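Local coordinates for protein ornithine carbamoyltransferase, anabolic (Campylobacter jejuni subsp. jejuni, PDB 3TPF) that catalyses the reversible transfer of the carbamoyl group from carbamoyl phosphate to L-ornithine, giving L-citrulline and phosphate in arginine biosynthesis, at residues T127-D132 and N156-S161; L6-F11 and L163-I168; N100-L105 and A119-Y124. All coordinates share one frame; numbering follows the deposited sequence.

Contact 1 (T127-D132 and N156-S161)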
ATOM      1  N   THR B 127      15.287 -10.741  13.111  1.00 35.25           N
ATOM      2  CA  THR B 127      14.508  -9.664  13.817  1.00 36.23           C
ATOM      3  C   THR B 127      13.536 -10.306  14.856  1.00 36.66           C
ATOM      4  O   THR B 127      13.341  -9.805  15.971  1.00 36.42           O
ATOM      5  CB  THR B 127      13.709  -8.749  12.905  1.00 35.41           C
ATOM      6  OG1 THR B 127      12.839  -9.562  12.094  1.00 38.49           O
ATOM      7  CG2 THR B 127      14.597  -7.918  12.037  1.00 34.29           C
ATOM      8  N   GLN B 128      13.076 -11.508  14.552  1.00 36.53           N
ATOM      9  CA  GLN B 128      12.232 -12.230  15.496  1.00 37.85           C
ATOM     10  C   GLN B 128      12.999 -12.612  16.786  1.00 36.33           C
ATOM     11  O   GLN B 128      12.533 -12.454  17.922  1.00 33.77           O
ATOM     12  CB  GLN B 128      11.626 -13.469  14.817  1.00 41.62           C
ATOM     13  CG  GLN B 128      10.680 -14.215  15.722  1.00 46.75           C
ATOM     14  CD  GLN B 128       9.386 -13.436  16.118  1.00 50.54           C
ATOM     15  OE1 GLN B 128       8.836 -12.671  15.309  1.00 55.23           O
ATOM     16  NE2 GLN B 128       8.867 -13.696  17.354  1.00 50.29           N
ATOM     17  N   VAL B 129      14.173 -13.182  16.583  1.00 35.64           N
ATOM     18  CA  VAL B 129      14.974 -13.579  17.737  1.00 35.06           C
ATOM     19  C   VAL B 129      15.304 -12.368  18.526  1.00 34.34           C
ATOM     20  O   VAL B 129      15.261 -12.425  19.727  1.00 35.34           O
ATOM     21  CB  VAL B 129      16.147 -14.356  17.297  1.00 35.83           C
ATOM     22  CG1 VAL B 129      17.166 -14.463  18.401  1.00 37.42           C
ATOM     23  CG2 VAL B 129      15.654 -15.683  16.724  1.00 36.70           C
ATOM     24  N   LEU B 130      15.531 -11.223  17.900  1.00 33.57           N
ATOM     25  CA  LEU B 130      15.841 -10.027  18.732  1.00 34.16           C
ATOM     26  C   LEU B 130      14.669  -9.716  19.604  1.00 34.49           C
ATOM     27  O   LEU B 130      14.808  -9.319  20.753  1.00 36.36           O
ATOM     28  CB  LEU B 130      16.140  -8.805  17.901  1.00 33.19           C
ATOM     29  CG  LEU B 130      17.546  -8.586  17.416  1.00 33.85           C
ATOM     30  CD1 LEU B 130      17.531  -7.408  16.543  1.00 32.79           C
ATOM     31  CD2 LEU B 130      18.524  -8.366  18.516  1.00 35.28           C
ATOM     32  N   GLY B 131      13.475  -9.876  19.052  1.00 34.02           N
ATOM     33  CA  GLY B 131      12.238  -9.544  19.819  1.00 34.64           C
ATOM     34  C   GLY B 131      11.916 -10.503  20.966  1.00 36.32           C
ATOM     35  O   GLY B 131      11.538 -10.119  22.062  1.00 37.21           O
ATOM     36  N   ASP B 132      12.174 -11.765  20.690  1.00 37.78           N
ATOM     37  CA  ASP B 132      12.150 -12.807  21.692  1.00 38.92           C
ATOM     38  C   ASP B 132      13.101 -12.452  22.844  1.00 38.80           C
ATOM     39  O   ASP B 132      12.713 -12.424  24.001  1.00 40.92           O
ATOM     40  CB  ASP B 132      12.528 -14.161  21.065  1.00 39.76           C
ATOM     41  CG  ASP B 132      11.435 -14.704  20.156  1.00 40.70           C
ATOM     42  OD1 ASP B 132      10.367 -14.032  20.003  1.00 39.86           O
ATOM     43  OD2 ASP B 132      11.566 -15.880  19.669  1.00 44.02           O
ATOM     44  N   ASN B 156      14.083 -25.371  11.314  1.00 60.85           N
ATOM     45  CA  ASN B 156      13.745 -24.264  10.422  1.00 60.07           C
ATOM     46  C   ASN B 156      14.611 -23.009  10.680  1.00 55.81           C
ATOM     47  O   ASN B 156      15.574 -23.052  11.451  1.00 55.56           O
ATOM     48  CB  ASN B 156      12.264 -23.902  10.580  1.00 61.16           C
ATOM     49  CG  ASN B 156      11.945 -23.334  11.945  1.00 60.09           C
ATOM     50  OD1 ASN B 156      12.823 -23.190  12.767  1.00 62.76           O
ATOM     51  ND2 ASN B 156      10.703 -23.041  12.195  1.00 60.02           N
ATOM     52  N   ASN B 157      14.274 -21.921  10.015  1.00 53.47           N
ATOM     53  CA  ASN B 157      14.977 -20.616  10.233  1.00 52.36           C
ATOM     54  C   ASN B 157      15.053 -20.155  11.691  1.00 50.05           C
ATOM     55  O   ASN B 157      16.088 -19.710  12.160  1.00 48.46           O
ATOM     56  CB  ASN B 157      14.377 -19.467   9.377  1.00 50.47           C
ATOM     57  CG  ASN B 157      12.896 -19.302   9.561  1.00 49.50           C
ATOM     58  OD1 ASN B 157      12.287 -19.885  10.480  1.00 52.03           O
ATOM     59  ND2 ASN B 157      12.295 -18.539   8.668  1.00 47.93           N
HETATM   60  N   MSE B 158      13.940 -20.287  12.395  1.00 51.83           N
HETATM   61  CA  MSE B 158      13.827 -19.863  13.822  1.00 52.03           C
HETATM   62  C   MSE B 158      14.797 -20.627  14.714  1.00 52.69           C
HETATM   63  O   MSE B 158      15.421 -20.068  15.643  1.00 53.47           O
HETATM   64  CB  MSE B 158      12.429 -20.141  14.366  1.00 55.44           C
HETATM   65  CG  MSE B 158      11.494 -18.997  14.087  1.00 57.64           C
HETATM   66 SE   MSE B 158      12.079 -17.335  14.952  1.00 71.09          SE
HETATM   67  CE  MSE B 158      12.003 -17.876  16.866  1.00 61.16           C
ATOM     68  N   CYS B 159      14.952 -21.908  14.405  1.00 51.76           N
ATOM     69  CA  CYS B 159      15.868 -22.788  15.115  1.00 53.03           C
ATOM     70  C   CYS B 159      17.294 -22.354  14.912  1.00 52.36           C
ATOM     71  O   CYS B 159      18.090 -22.257  15.848  1.00 52.88           O
ATOM     72  CB  CYS B 159      15.699 -24.235  14.602  1.00 56.05           C
ATOM     73  SG  CYS B 159      16.849 -25.386  15.320  1.00 57.72           S
ATOM     74  N   ASN B 160      17.621 -22.131  13.645  1.00 51.60           N
ATOM     75  CA  ASN B 160      18.928 -21.662  13.265  1.00 50.75           C
ATOM     76  C   ASN B 160      19.293 -20.373  14.023  1.00 48.20           C
ATOM     77  O   ASN B 160      20.356 -20.242  14.605  1.00 48.22           O
ATOM     78  CB  ASN B 160      18.950 -21.315  11.798  1.00 50.40           C
ATOM     79  CG  ASN B 160      18.833 -22.487  10.917  1.00 52.91           C
ATOM     80  OD1 ASN B 160      19.299 -23.583  11.221  1.00 56.73           O
ATOM     81  ND2 ASN B 160      18.287 -22.241   9.748  1.00 53.13           N
ATOM     82  N   SER B 161      18.398 -19.421  13.976  1.00 44.92           N
ATOM     83  CA  SER B 161      18.683 -18.145  14.550  1.00 43.78           C
ATOM     84  C   SER B 161      18.733 -18.223  16.063  1.00 44.57           C
ATOM     85  O   SER B 161      19.565 -17.531  16.695  1.00 43.98           O
ATOM     86  CB  SER B 161      17.654 -17.132  14.120  1.00 43.35           C
ATOM     87  OG  SER B 161      17.764 -16.871  12.739  1.00 43.90           O
TER
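Ser161 OG, on a residue that packs against Val129, accepts a hydrogen bond from His125 N, just ahead of helix 126-138; a weak bond to Asn157 O in its own helix is not settled. Below the hydroxyl is a carbon-to-carbon touch, Val129 CG2 lying 3.6 Å from Ser161 CB. Val129 and Ser161 are also the pair of residues whose CA atoms are nearest, 6.7 Å apart. Alongside, Met158, a selenomethionine in this crystal, has its CG anti to the carbonyl carbon (chi1 -87°), and two further bends curl the chain, so that the selenium and methyl swing over to helix 126-138. There SE rests 3.5 Å from Gln128 CG. The side chain of Gln128 also touches Cys261 and Arg289, both predicted to bind carbamoyl phosphate, and its NE2 makes a weak hydrogen bond with Glu285. Met158 CE lies 3.5 Å from Asp132 OD2, which is bonded to Trp162 NE1. At the start of the other helix Asn156 is the N-cap, its OD1 accepting from Cys159 N at 3.0 Å. The short helical segments cross at -61° with their axes 9.9 Å apart. This is the buried junction between the two domains of the carbamoyltransferase fold, joining a helix that carries predicted carbamoyl phosphate ligands to one that begins at Asn157, a predicted ornithine ligand.

Contact 2 (L6-F11 and L163-I168)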
ATOM      1  N   LEU B   6      21.555  -9.190   7.989  1.00 37.00           N
ATOM      2  CA  LEU B   6      20.995 -10.384   7.333  1.00 36.51           C
ATOM      3  C   LEU B   6      20.903 -11.563   8.257  1.00 37.13           C
ATOM      4  O   LEU B   6      20.181 -12.500   7.996  1.00 39.49           O
ATOM      5  CB  LEU B   6      21.893 -10.788   6.146  1.00 37.44           C
ATOM      6  CG  LEU B   6      22.162  -9.634   5.127  1.00 36.91           C
ATOM      7  CD1 LEU B   6      22.920 -10.071   3.897  1.00 37.23           C
ATOM      8  CD2 LEU B   6      20.870  -8.992   4.684  1.00 36.17           C
ATOM      9  N   THR B   7      21.762 -11.585   9.259  1.00 37.79           N
ATOM     10  CA  THR B   7      21.777 -12.618  10.291  1.00 38.32           C
ATOM     11  C   THR B   7      22.527 -12.157  11.540  1.00 38.16           C
ATOM     12  O   THR B   7      23.509 -11.432  11.455  1.00 38.71           O
ATOM     13  CB  THR B   7      22.457 -13.920   9.817  1.00 39.86           C
ATOM     14  OG1 THR B   7      22.602 -14.800  10.946  1.00 40.82           O
ATOM     15  CG2 THR B   7      23.804 -13.621   9.224  1.00 40.00           C
ATOM     16  N   LEU B   8      22.118 -12.634  12.692  1.00 38.25           N
ATOM     17  CA  LEU B   8      22.844 -12.253  13.883  1.00 40.38           C
ATOM     18  C   LEU B   8      24.278 -12.796  13.915  1.00 41.78           C
ATOM     19  O   LEU B   8      25.114 -12.392  14.743  1.00 41.97           O
ATOM     20  CB  LEU B   8      22.069 -12.704  15.107  1.00 42.01           C
ATOM     21  CG  LEU B   8      20.820 -11.829  15.272  1.00 41.58           C
ATOM     22  CD1 LEU B   8      19.799 -12.362  16.246  1.00 41.04           C
ATOM     23  CD2 LEU B   8      21.362 -10.479  15.670  1.00 41.38           C
ATOM     24  N   ARG B   9      24.555 -13.734  13.021  1.00 42.90           N
ATOM     25  CA  ARG B   9      25.898 -14.316  12.936  1.00 45.70           C
ATOM     26  C   ARG B   9      26.938 -13.259  12.757  1.00 46.09           C
ATOM     27  O   ARG B   9      28.051 -13.433  13.167  1.00 48.84           O
ATOM     28  CB  ARG B   9      26.024 -15.247  11.754  1.00 47.92           C
ATOM     29  CG  ARG B   9      25.492 -16.634  12.024  1.00 49.58           C
ATOM     30  CD  ARG B   9      25.526 -17.465  10.782  1.00 51.55           C
ATOM     31  NE  ARG B   9      26.868 -17.823  10.449  1.00 54.25           N
ATOM     32  CZ  ARG B   9      27.184 -18.842   9.660  1.00 57.70           C
ATOM     33  NH1 ARG B   9      26.238 -19.607   9.115  1.00 57.96           N
ATOM     34  NH2 ARG B   9      28.467 -19.108   9.415  1.00 60.26           N
ATOM     35  N   ASP B  10      26.577 -12.175  12.094  1.00 44.77           N
ATOM     36  CA  ASP B  10      27.508 -11.096  11.797  1.00 45.66           C
ATOM     37  C   ASP B  10      27.694 -10.105  12.943  1.00 45.72           C
ATOM     38  O   ASP B  10      28.287  -9.056  12.749  1.00 46.91           O
ATOM     39  CB  ASP B  10      27.054 -10.341  10.536  1.00 45.14           C
ATOM     40  CG  ASP B  10      27.080 -11.213   9.266  1.00 46.71           C
ATOM     41  OD1 ASP B  10      27.954 -12.123   9.132  1.00 50.30           O
ATOM     42  OD2 ASP B  10      26.241 -10.966   8.371  1.00 46.72           O
ATOM     43  N   PHE B  11      27.149 -10.386  14.116  1.00 45.99           N
ATOM     44  CA  PHE B  11      27.232  -9.432  15.235  1.00 47.24           C
ATOM     45  C   PHE B  11      27.792 -10.003  16.532  1.00 49.72           C
ATOM     46  O   PHE B  11      27.838 -11.230  16.721  1.00 53.23           O
ATOM     47  CB  PHE B  11      25.912  -8.787  15.476  1.00 46.68           C
ATOM     48  CG  PHE B  11      25.426  -8.041  14.289  1.00 45.92           C
ATOM     49  CD1 PHE B  11      24.779  -8.717  13.254  1.00 44.45           C
ATOM     50  CD2 PHE B  11      25.684  -6.684  14.164  1.00 47.75           C
ATOM     51  CE1 PHE B  11      24.369  -8.062  12.164  1.00 42.78           C
ATOM     52  CE2 PHE B  11      25.285  -6.007  13.037  1.00 45.55           C
ATOM     53  CZ  PHE B  11      24.630  -6.709  12.051  1.00 44.36           C
ATOM     54  N   LEU B 163      19.766 -20.918  17.629  1.00 45.89           N
ATOM     55  CA  LEU B 163      20.973 -21.696  17.900  1.00 48.94           C
ATOM     56  C   LEU B 163      22.153 -20.745  17.933  1.00 48.54           C
ATOM     57  O   LEU B 163      22.908 -20.688  18.903  1.00 49.76           O
ATOM     58  CB  LEU B 163      21.192 -22.817  16.858  1.00 50.69           C
ATOM     59  CG  LEU B 163      22.522 -23.553  16.814  1.00 53.08           C
ATOM     60  CD1 LEU B 163      22.830 -24.103  18.201  1.00 54.73           C
ATOM     61  CD2 LEU B 163      22.525 -24.650  15.743  1.00 55.07           C
ATOM     62  N   ILE B 164      22.213 -19.954  16.879  1.00 46.90           N
ATOM     63  CA  ILE B 164      23.239 -18.933  16.668  1.00 46.20           C
ATOM     64  C   ILE B 164      23.308 -17.907  17.753  1.00 44.63           C
ATOM     65  O   ILE B 164      24.383 -17.576  18.231  1.00 45.90           O
ATOM     66  CB  ILE B 164      22.897 -18.133  15.405  1.00 44.90           C
ATOM     67  CG1 ILE B 164      23.368 -18.918  14.201  1.00 47.10           C
ATOM     68  CG2 ILE B 164      23.400 -16.683  15.415  1.00 43.26           C
ATOM     69  CD1 ILE B 164      22.712 -18.401  12.929  1.00 46.87           C
ATOM     70  N   THR B 165      22.160 -17.343  18.071  1.00 42.22           N
ATOM     71  CA  THR B 165      22.098 -16.247  19.037  1.00 41.07           C
ATOM     72  C   THR B 165      22.484 -16.760  20.425  1.00 42.82           C
ATOM     73  O   THR B 165      23.179 -16.080  21.187  1.00 43.63           O
ATOM     74  CB  THR B 165      20.699 -15.665  19.152  1.00 38.84           C
ATOM     75  OG1 THR B 165      20.281 -15.242  17.876  1.00 36.66           O
ATOM     76  CG2 THR B 165      20.669 -14.512  20.128  1.00 38.36           C
ATOM     77  N   ALA B 166      22.042 -17.978  20.736  1.00 43.73           N
ATOM     78  CA  ALA B 166      22.400 -18.637  21.999  1.00 45.73           C
ATOM     79  C   ALA B 166      23.924 -18.727  22.094  1.00 47.59           C
ATOM     80  O   ALA B 166      24.561 -18.412  23.101  1.00 48.61           O
ATOM     81  CB  ALA B 166      21.773 -20.011  22.007  1.00 46.48           C
ATOM     82  N   ALA B 167      24.463 -19.108  20.959  1.00 48.01           N
ATOM     83  CA  ALA B 167      25.870 -19.368  20.792  1.00 50.40           C
ATOM     84  C   ALA B 167      26.679 -18.099  21.027  1.00 50.25           C
ATOM     85  O   ALA B 167      27.795 -18.150  21.660  1.00 53.38           O
ATOM     86  CB  ALA B 167      26.149 -19.891  19.372  1.00 50.40           C
ATOM     87  N   ILE B 168      26.163 -16.992  20.516  1.00 47.13           N
ATOM     88  CA  ILE B 168      26.891 -15.732  20.620  1.00 47.09           C
ATOM     89  C   ILE B 168      26.795 -15.217  22.029  1.00 48.19           C
ATOM     90  O   ILE B 168      27.792 -14.814  22.640  1.00 50.25           O
ATOM     91  CB  ILE B 168      26.408 -14.665  19.631  1.00 44.54           C
ATOM     92  CG1 ILE B 168      26.733 -15.088  18.190  1.00 44.41           C
ATOM     93  CG2 ILE B 168      27.111 -13.354  19.918  1.00 44.40           C
ATOM     94  CD1 ILE B 168      26.088 -14.322  17.074  1.00 42.15           C
TER
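Leu8, Ile164 and Ile168 form the closely packed part of this contact, in which the turn ahead of helix 13-28 lies against the flank of helix 157-169. Ile168 reaches across with CD1, which settles on the backbone of the turn, 3.2 Å from Leu8 O and 3.6 Å from Phe11 O. One helical turn earlier, Ile164 CD1 comes 3.4 Å from Arg9 CG. The Arg9 and Ile164 side chains run at about right angles, and the methyl thus lies across the aliphatic stem of the arginine, at the border of the tight region. The CB of Leu8 points toward the helix, and its CD1 lies 3.3 Å from Thr165 OG1, a van der Waals touch of a methyl; the hydroxyl spends its hydrogen bond on Ser161 O of its own helix. The turn itself is an ST turn: with its OG1 anti to the backbone N (chi1 172°), Thr7 accepts from Arg9 N at 3.0 Å and 171°, fixing the short 3-10 segment 8-10. It brings the N-terminal part of the carbamoyl phosphate domain onto a helix of the ornithine domain, 152 residues away in sequence. Beyond the Arg9 stem the contact is looser. The stem rests on the helix, while farther out the chain bends at chi3 (72°), and the guanidinium group leaves for partners elsewhere, forming a salt bridge with Glu186, a hydrogen bond with Tyr124 OH and a cation-pi contact with Phe190. Asp10, whose CB points away from the helix, is exposed.

Contact 3 (N100-L105 and A119-Y124)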
ATOM      1  N   ASN B 100      11.890 -15.555  -0.105  1.00 51.80           N
ATOM      2  CA  ASN B 100      11.825 -17.040  -0.265  1.00 54.36           C
ATOM      3  C   ASN B 100      13.205 -17.676  -0.069  1.00 55.24           C
ATOM      4  O   ASN B 100      13.344 -18.642   0.687  1.00 55.56           O
ATOM      5  CB  ASN B 100      11.286 -17.426  -1.652  1.00 57.71           C
ATOM      6  CG  ASN B 100       9.875 -16.885  -1.938  1.00 57.23           C
ATOM      7  OD1 ASN B 100       8.977 -17.103  -1.126  1.00 58.67           O
ATOM      8  ND2 ASN B 100       9.672 -16.185  -3.083  1.00 55.92           N
ATOM      9  N   LYS B 101      14.227 -17.071  -0.674  1.00 56.05           N
ATOM     10  CA  LYS B 101      15.613 -17.607  -0.639  1.00 58.71           C
ATOM     11  C   LYS B 101      16.696 -16.595  -0.154  1.00 57.37           C
ATOM     12  O   LYS B 101      16.849 -15.502  -0.686  1.00 57.17           O
ATOM     13  CB  LYS B 101      16.006 -18.126  -1.994  1.00 63.44           C
ATOM     14  CG  LYS B 101      15.257 -19.369  -2.542  1.00 68.64           C
ATOM     15  CD  LYS B 101      14.127 -18.983  -3.522  1.00 72.39           C
ATOM     16  CE  LYS B 101      14.637 -18.227  -4.782  1.00 73.50           C
ATOM     17  NZ  LYS B 101      13.637 -17.381  -5.533  1.00 70.71           N
ATOM     18  N   HIS B 102      17.461 -16.980   0.865  1.00 56.14           N
ATOM     19  CA  HIS B 102      18.489 -16.106   1.446  1.00 53.38           C
ATOM     20  C   HIS B 102      19.435 -15.521   0.377  1.00 54.36           C
ATOM     21  O   HIS B 102      19.891 -14.366   0.464  1.00 53.21           O
ATOM     22  CB  HIS B 102      19.301 -16.843   2.503  1.00 52.95           C
ATOM     23  CG  HIS B 102      20.022 -15.920   3.449  1.00 49.70           C
ATOM     24  ND1 HIS B 102      19.351 -15.166   4.367  1.00 46.26           N
ATOM     25  CD2 HIS B 102      21.339 -15.657   3.639  1.00 49.33           C
ATOM     26  CE1 HIS B 102      20.214 -14.464   5.081  1.00 45.43           C
ATOM     27  NE2 HIS B 102      21.432 -14.749   4.669  1.00 46.57           N
ATOM     28  N   GLU B 103      19.760 -16.324  -0.619  1.00 56.74           N
ATOM     29  CA  GLU B 103      20.687 -15.879  -1.630  1.00 58.84           C
ATOM     30  C   GLU B 103      20.246 -14.524  -2.181  1.00 56.68           C
ATOM     31  O   GLU B 103      21.076 -13.646  -2.456  1.00 56.09           O
ATOM     32  CB  GLU B 103      20.776 -16.896  -2.737  1.00 64.02           C
ATOM     33  CG  GLU B 103      21.567 -16.400  -3.952  1.00 68.57           C
ATOM     34  CD  GLU B 103      22.996 -15.894  -3.638  1.00 70.91           C
ATOM     35  OE1 GLU B 103      23.620 -16.466  -2.666  1.00 68.18           O
ATOM     36  OE2 GLU B 103      23.472 -14.940  -4.391  1.00 69.83           O
ATOM     37  N   THR B 104      18.934 -14.377  -2.348  1.00 53.71           N
ATOM     38  CA  THR B 104      18.331 -13.136  -2.831  1.00 51.14           C
ATOM     39  C   THR B 104      18.697 -11.956  -1.953  1.00 48.79           C
ATOM     40  O   THR B 104      18.992 -10.888  -2.440  1.00 47.26           O
ATOM     41  CB  THR B 104      16.800 -13.226  -2.912  1.00 50.37           C
ATOM     42  OG1 THR B 104      16.427 -14.324  -3.770  1.00 53.40           O
ATOM     43  CG2 THR B 104      16.205 -11.927  -3.417  1.00 48.35           C
ATOM     44  N   LEU B 105      18.707 -12.156  -0.665  1.00 47.72           N
ATOM     45  CA  LEU B 105      19.115 -11.068   0.185  1.00 48.06           C
ATOM     46  C   LEU B 105      20.561 -10.742  -0.090  1.00 49.82           C
ATOM     47  O   LEU B 105      20.959  -9.581  -0.091  1.00 51.53           O
ATOM     48  CB  LEU B 105      18.997 -11.467   1.668  1.00 47.34           C
ATOM     49  CG  LEU B 105      17.619 -11.299   2.306  1.00 44.91           C
ATOM     50  CD1 LEU B 105      17.488 -11.995   3.633  1.00 42.97           C
ATOM     51  CD2 LEU B 105      17.448  -9.812   2.420  1.00 43.60           C
ATOM     52  N   ALA B 119      14.091  -9.480   6.910  1.00 32.69           N
ATOM     53  CA  ALA B 119      12.831  -9.603   7.641  1.00 32.08           C
ATOM     54  C   ALA B 119      12.378 -11.077   7.720  1.00 35.13           C
ATOM     55  O   ALA B 119      11.343 -11.345   8.365  1.00 37.91           O
ATOM     56  CB  ALA B 119      11.755  -8.784   6.950  1.00 30.33           C
ATOM     57  N   LEU B 120      13.026 -11.985   6.961  1.00 35.19           N
ATOM     58  CA  LEU B 120      12.772 -13.408   7.058  1.00 37.89           C
ATOM     59  C   LEU B 120      13.221 -14.187   5.801  1.00 39.46           C
ATOM     60  O   LEU B 120      12.928 -13.801   4.708  1.00 38.82           O
ATOM     61  CB  LEU B 120      11.327 -13.760   7.316  1.00 39.16           C
ATOM     62  CG  LEU B 120      11.129 -15.315   7.378  1.00 41.94           C
ATOM     63  CD1 LEU B 120      10.211 -15.647   8.580  1.00 44.17           C
ATOM     64  CD2 LEU B 120      10.583 -15.852   6.122  1.00 42.76           C
ATOM     65  N   SER B 121      14.025 -15.210   6.012  1.00 40.17           N
ATOM     66  CA  SER B 121      14.524 -16.022   4.923  1.00 43.59           C
ATOM     67  C   SER B 121      14.455 -17.471   5.336  1.00 46.23           C
ATOM     68  O   SER B 121      14.187 -17.754   6.483  1.00 47.94           O
ATOM     69  CB  SER B 121      15.955 -15.659   4.565  1.00 43.31           C
ATOM     70  OG  SER B 121      16.882 -16.160   5.515  1.00 43.11           O
ATOM     71  N   GLU B 122      14.715 -18.373   4.437  1.00 48.75           N
ATOM     72  CA  GLU B 122      14.564 -19.779   4.801  1.00 52.74           C
ATOM     73  C   GLU B 122      15.631 -20.203   5.822  1.00 52.16           C
ATOM     74  O   GLU B 122      15.436 -21.160   6.601  1.00 52.72           O
ATOM     75  CB  GLU B 122      14.532 -20.720   3.550  1.00 57.25           C
ATOM     76  CG  GLU B 122      15.876 -21.147   2.951  1.00 60.45           C
ATOM     77  CD  GLU B 122      16.587 -20.037   2.158  1.00 61.70           C
ATOM     78  OE1 GLU B 122      17.523 -20.361   1.359  1.00 61.58           O
ATOM     79  OE2 GLU B 122      16.233 -18.822   2.368  1.00 64.41           O
ATOM     80  N   LEU B 123      16.754 -19.498   5.799  1.00 50.17           N
ATOM     81  CA  LEU B 123      17.848 -19.794   6.753  1.00 49.96           C
ATOM     82  C   LEU B 123      17.697 -19.077   8.124  1.00 47.91           C
ATOM     83  O   LEU B 123      18.094 -19.625   9.138  1.00 47.15           O
ATOM     84  CB  LEU B 123      19.205 -19.411   6.198  1.00 48.65           C
ATOM     85  CG  LEU B 123      19.648 -20.149   4.995  1.00 51.16           C
ATOM     86  CD1 LEU B 123      21.015 -19.604   4.700  1.00 51.20           C
ATOM     87  CD2 LEU B 123      19.863 -21.643   5.169  1.00 53.31           C
ATOM     88  N   TYR B 124      17.226 -17.833   8.131  1.00 45.26           N
ATOM     89  CA  TYR B 124      17.368 -17.022   9.371  1.00 43.97           C
ATOM     90  C   TYR B 124      16.190 -16.083   9.552  1.00 42.84           C
ATOM     91  O   TYR B 124      15.635 -15.554   8.600  1.00 42.17           O
ATOM     92  CB  TYR B 124      18.616 -16.177   9.374  1.00 43.14           C
ATOM     93  CG  TYR B 124      19.904 -16.889   9.106  1.00 44.63           C
ATOM     94  CD1 TYR B 124      20.625 -16.634   7.965  1.00 45.97           C
ATOM     95  CD2 TYR B 124      20.432 -17.734  10.001  1.00 46.10           C
ATOM     96  CE1 TYR B 124      21.804 -17.273   7.695  1.00 48.21           C
ATOM     97  CE2 TYR B 124      21.614 -18.391   9.745  1.00 48.54           C
ATOM     98  CZ  TYR B 124      22.285 -18.147   8.587  1.00 50.01           C
ATOM     99  OH  TYR B 124      23.457 -18.805   8.307  1.00 55.32           O
TER
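His102, at the start of helix 102-111, and Ser121, in the loop that follows strand 116-118, form the closest pair of CA atoms between the two segments, 5.3 Å apart. Both ends of His102 are bound to this loop. Its backbone N donates to the syn lone pair of Glu122 OE2 at 2.7 Å, and its ring nitrogen ND1 shares a 2.9 Å hydrogen bond with Ser121 OG. The imidazole gets there because CG is anti to the backbone N (chi1 -160°). Ser121 OG sits near the plane of the imidazole, at its edge, whereas Tyr124 comes over one face. That pair is T-shaped, the tyrosine edge directed at the histidine face, with planes at 77° and centroids 5.2 Å apart. Leu123 CD1 adds an apolar touch 3.9 Å from His102 CB. Several groups grip the serine hydroxyl: it accepts from Tyr124 N at 3.1 Å in an ST motif, and Asn118 ND2 bonds to it as well. Glu122 OE2 lies 5.2 Å from His102 ND1, which may favour protonation of the imidazole. The contact lies at the edge of a beta-alpha-beta unit in which helix 102-111 links the neighbouring parallel strands 94-98 and 116-118; Leu105 packs on Met97 and Val116 of those strands, while Tyr124 and the carbonyl of Leu123 reach across to helix 157-169.

Contacts 1 and 2 are buried and share helix 157-169, its first turns in contact 1 and its later ones in contact 2; Val129 CG1 bridges them by packing on both Thr165 and Leu8. Each joins the two domains through apolar and van der Waals touches, with the polar groups bonded within a helix or elsewhere. Contact 3 differs: it lies within the carbamoyl phosphate domain, is partly open to solvent, and is carried by hydrogen bonds and an aromatic pair. Its loop nevertheless meets both others. Ser121 O and Leu123 O receive the amides of Asn157 and Asn160 from contact 1, and the Tyr124 ring is touched by Ile164 CD1 of contact 2.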